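Long-range contact in globin (Bacillus anthracis, PDB 5V3T), which binds heme and, as a group II truncated hemoglobin, probably binds or transports oxygen at the heme iron: residues A47-Q52 with E66-P71. Numbering follows the deposited sequence.
Sequences ARKQKQ and EEHGHP. With HEM (protoporphyrin IX containing Fe), chain C; SO4 (sulfate ion), chain E.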
loop_
_atom_site.group_PDB
_atom_site.type_symbol
_atom_site.label_atom_id
_atom_site.label_comp_id
_atom_site.label_asym_id
_atom_site.label_seq_id
_atom_site.Cartn_x
_atom_site.Cartn_y
_atom_site.Cartn_z
ATOM N N ALA A 47 -2.829 -11.438 -5.501
ATOM C CA ALA A 47 -2.063 -12.362 -6.338
ATOM C C ALA A 47 -2.198 -12.033 -7.827
ATOM O O ALA A 47 -1.221 -12.110 -8.577
ATOM C CB ALA A 47 -2.496 -13.795 -6.081
ATOM N N ARG A 48 -3.412 -11.680 -8.250
ATOM C CA ARG A 48 -3.662 -11.320 -9.639
ATOM C C ARG A 48 -2.811 -10.120 -10.012
ATOM O O ARG A 48 -2.145 -10.111 -11.052
ATOM C CB ARG A 48 -5.141 -11.004 -9.874
ATOM C CG ARG A 48 -5.507 -10.847 -11.347
ATOM C CD ARG A 48 -6.937 -10.347 -11.528
ATOM N NE ARG A 48 -7.109 -8.973 -11.070
ATOM C CZ ARG A 48 -6.976 -7.903 -11.851
ATOM N NH1 ARG A 48 -7.157 -6.686 -11.355
ATOM N NH2 ARG A 48 -6.663 -8.048 -13.131
ATOM N N LYS A 49 -2.820 -9.116 -9.138
ATOM C CA LYS A 49 -2.090 -7.881 -9.382
ATOM C C LYS A 49 -0.589 -8.117 -9.385
ATOM O O LYS A 49 0.131 -7.530 -10.195
ATOM C CB LYS A 49 -2.472 -6.806 -8.348
ATOM C CG LYS A 49 -3.845 -6.175 -8.623
ATOM C CD LYS A 49 -4.190 -5.025 -7.668
ATOM C CE LYS A 49 -4.476 -5.520 -6.262
ATOM N NZ LYS A 49 -5.084 -4.461 -5.385
ATOM N N GLN A 50 -0.120 -8.981 -8.489
ATOM C CA GLN A 50 1.304 -9.277 -8.387
ATOM C C GLN A 50 1.805 -9.990 -9.647
ATOM O O GLN A 50 2.934 -9.778 -10.080
ATOM C CB GLN A 50 1.602 -10.133 -7.150
ATOM C CG GLN A 50 3.090 -10.409 -6.939
ATOM C CD GLN A 50 3.856 -9.176 -6.506
ATOM O OE1 GLN A 50 4.349 -8.396 -7.319
ATOM N NE2 GLN A 50 3.931 -8.977 -5.208
ATOM N N LYS A 51 0.971 -10.854 -10.215
ATOM C CA LYS A 51 1.336 -11.536 -11.461
ATOM C C LYS A 51 1.478 -10.528 -12.587
ATOM O O LYS A 51 2.400 -10.620 -13.394
ATOM C CB LYS A 51 0.301 -12.591 -11.827
ATOM C CG LYS A 51 0.257 -13.740 -10.850
ATOM C CD LYS A 51 -0.954 -14.590 -11.093
ATOM C CE LYS A 51 -1.072 -15.678 -10.061
ATOM N NZ LYS A 51 -2.383 -16.352 -10.187
ATOM N N GLN A 52 0.571 -9.556 -12.630
ATOM C CA GLN A 52 0.689 -8.482 -13.606
ATOM C C GLN A 52 1.959 -7.686 -13.353
ATOM O O GLN A 52 2.689 -7.384 -14.290
ATOM C CB GLN A 52 -0.519 -7.557 -13.566
ATOM C CG GLN A 52 -1.793 -8.168 -14.080
ATOM C CD GLN A 52 -2.940 -7.215 -13.925
ATOM O OE1 GLN A 52 -3.096 -6.593 -12.868
ATOM N NE2 GLN A 52 -3.735 -7.056 -14.981
ATOM N N GLU A 66 -0.757 -0.890 -17.739
ATOM C CA GLU A 66 -1.875 -0.792 -18.675
ATOM C C GLU A 66 -3.207 -0.685 -17.941
ATOM O O GLU A 66 -4.086 0.063 -18.361
ATOM C CB GLU A 66 -1.906 -1.991 -19.629
ATOM C CG GLU A 66 -0.897 -1.924 -20.771
ATOM C CD GLU A 66 -0.954 -0.618 -21.539
ATOM O OE1 GLU A 66 -2.071 -0.125 -21.809
ATOM O OE2 GLU A 66 0.125 -0.089 -21.880
ATOM N N GLU A 67 -3.352 -1.424 -16.844
ATOM C CA GLU A 67 -4.595 -1.397 -16.075
ATOM C C GLU A 67 -4.583 -0.396 -14.912
ATOM O O GLU A 67 -5.502 0.407 -14.776
ATOM C CB GLU A 67 -4.915 -2.788 -15.514
ATOM C CG GLU A 67 -6.128 -2.795 -14.592
ATOM C CD GLU A 67 -6.508 -4.181 -14.115
ATOM O OE1 GLU A 67 -5.891 -5.162 -14.579
ATOM O OE2 GLU A 67 -7.427 -4.283 -13.271
ATOM N N HIS A 68 -3.525 -0.437 -14.105
ATOM C CA HIS A 68 -3.499 0.227 -12.800
ATOM C C HIS A 68 -2.740 1.547 -12.774
ATOM O O HIS A 68 -2.728 2.247 -11.760
ATOM C CB HIS A 68 -2.863 -0.708 -11.765
ATOM C CG HIS A 68 -3.462 -2.081 -11.730
ATOM N ND1 HIS A 68 -4.685 -2.348 -11.153
ATOM C CD2 HIS A 68 -3.009 -3.264 -12.215
ATOM C CE1 HIS A 68 -4.953 -3.634 -11.269
ATOM N NE2 HIS A 68 -3.955 -4.214 -11.912
ATOM N N GLY A 69 -2.085 1.875 -13.877
ATOM C CA GLY A 69 -1.240 3.051 -13.941
ATOM C C GLY A 69 0.151 2.746 -13.404
ATOM O O GLY A 69 0.504 1.584 -13.215
ATOM N N HIS A 70 0.923 3.791 -13.116
ATOM C CA HIS A 70 2.300 3.629 -12.653
ATOM C C HIS A 70 2.381 2.842 -11.336
ATOM O O HIS A 70 1.602 3.086 -10.411
ATOM C CB HIS A 70 2.954 5.010 -12.496
ATOM C CG HIS A 70 3.182 5.724 -13.798
ATOM N ND1 HIS A 70 2.899 7.062 -13.974
ATOM C CD2 HIS A 70 3.655 5.283 -14.989
ATOM C CE1 HIS A 70 3.193 7.415 -15.213
ATOM N NE2 HIS A 70 3.652 6.353 -15.851
ATOM N N PRO A 71 3.331 1.898 -11.248
ATOM C CA PRO A 71 3.455 1.135 -10.003
ATOM C C PRO A 71 3.739 2.030 -8.802
ATOM O O PRO A 71 3.010 1.916 -7.823
ATOM C CB PRO A 71 4.618 0.175 -10.286
ATOM C CG PRO A 71 4.633 0.026 -11.795
ATOM C CD PRO A 71 4.196 1.363 -12.319
HETATM C CHA HEM C . 0.325 -4.305 -2.339
HETATM C CHB HEM C . 2.692 -5.563 1.825
HETATM C CHC HEM C . 6.871 -5.572 -0.700
HETATM C CHD HEM C . 4.475 -5.253 -4.944
HETATM C C1A HEM C . 0.611 -4.652 -1.014
HETATM C C2A HEM C . -0.355 -4.728 0.071
HETATM C C3A HEM C . 0.288 -5.073 1.199
HETATM C C4A HEM C . 1.702 -5.226 0.900
HETATM C CMA HEM C . -0.354 -5.270 2.594
HETATM C CAA HEM C . -1.874 -4.476 -0.082
HETATM C CBA HEM C . -2.470 -5.543 -1.002
HETATM C CGA HEM C . -3.605 -4.966 -1.806
HETATM O O1A HEM C . -4.108 -3.876 -1.429
HETATM O O2A HEM C . -4.008 -5.599 -2.817
HETATM C C1B HEM C . 4.037 -5.652 1.506
HETATM C C2B HEM C . 5.130 -5.915 2.425
HETATM C C3B HEM C . 6.274 -5.896 1.726
HETATM C C4B HEM C . 5.959 -5.630 0.333
HETATM C CMB HEM C . 5.006 -6.151 3.949
HETATM C CAB HEM C . 7.691 -6.130 2.292
HETATM C CBB HEM C . 8.749 -5.465 1.802
HETATM C C1C HEM C . 6.580 -5.607 -2.033
HETATM C C2C HEM C . 7.508 -5.941 -3.101
HETATM C C3C HEM C . 6.850 -5.863 -4.258
HETATM C C4C HEM C . 5.474 -5.464 -3.995
HETATM C CMC HEM C . 8.998 -6.331 -2.954
HETATM C CAC HEM C . 7.497 -6.128 -5.640
HETATM C CBC HEM C . 6.766 -6.768 -6.539
HETATM C C1D HEM C . 3.145 -4.972 -4.620
HETATM C C2D HEM C . 2.107 -4.752 -5.605
HETATM C C3D HEM C . 0.827 -4.452 -4.818
HETATM C C4D HEM C . 1.192 -4.520 -3.409
HETATM C CMD HEM C . 2.262 -4.811 -7.139
HETATM C CAD HEM C . -0.557 -4.153 -5.423
HETATM C CBD HEM C . -0.815 -2.653 -5.290
HETATM C CGD HEM C . -2.031 -2.249 -6.082
HETATM O O1D HEM C . -3.093 -2.042 -5.445
HETATM O O2D HEM C . -1.946 -2.137 -7.339
HETATM N NA HEM C . 1.858 -4.959 -0.465
HETATM N NB HEM C . 4.593 -5.494 0.239
HETATM N NC HEM C . 5.345 -5.333 -2.608
HETATM N ND HEM C . 2.565 -4.815 -3.339
HETATM FE FE HEM C . 3.568 -5.309 -1.572
HETATM S S SO4 E . -7.311 -1.432 -9.267
HETATM O O1 SO4 E . -6.155 -0.851 -9.948
HETATM O O2 SO4 E . -8.503 -0.654 -9.601
HETATM O O3 SO4 E . -7.092 -1.392 -7.823
HETATM O O4 SO4 E . -7.493 -2.819 -9.690
#
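Charge pairing joins Arg-48 to Glu-67: the guanidinium offers its NH1 and NH2 edge to the carboxylate, the two planes 34° apart. NH1 reaches OE2 of Glu-67 at 3.1 Å, on the syn side and somewhat out of the carboxylate plane, and forms the salt bridge; NH2 of Arg-48 adds a weak bond of 3.3 Å to OE1 of Glu-67. Arg-48 also pairs with Glu-45 one turn earlier, so its charge is probably shared between two carboxylates.

Amide hydrogen bonds come from Gln-52, which engages two neighbouring residues at once. Its NE2 points nearly straight at OE1 of Glu-67 (2.9 Å, 171°), while its OE1 accepts NE2-H of His-68 at 2.7 Å. The amide stands almost perpendicular to the imidazole, at 81°, yet its oxygen lies in the ring plane. These bonds fix both the flip of the amide and the turn of the ring, and they tie helix 44-57 to the end of helix 63-68 in the truncated globin fold, beside the heme propionates. Beyond His-68 the chain leaves the helix at Gly-69 with positive phi.

Van der Waals contact across the pair is slight: CG of Lys-49 lies 3.8 Å from NE2 of His-68; within segment 66-71, CG of Glu-67 lies over one face of the ring.

Ligand contacts border the pair. The Lys-49 chain, bent near its end, brings NZ between the propionates, 3.0 Å from O2A and 3.1 Å from O1D of the heme, probably offsetting their negative charge. On the side of the ring bearing ND1, His-68 meets a sulfate, probably from the crystallisation liquor, which Arg-114 of the second subunit also binds. Gln-50 faces inward instead, touching the bound cyanide and hydrogen-bonding through NE2 to Tyr-26.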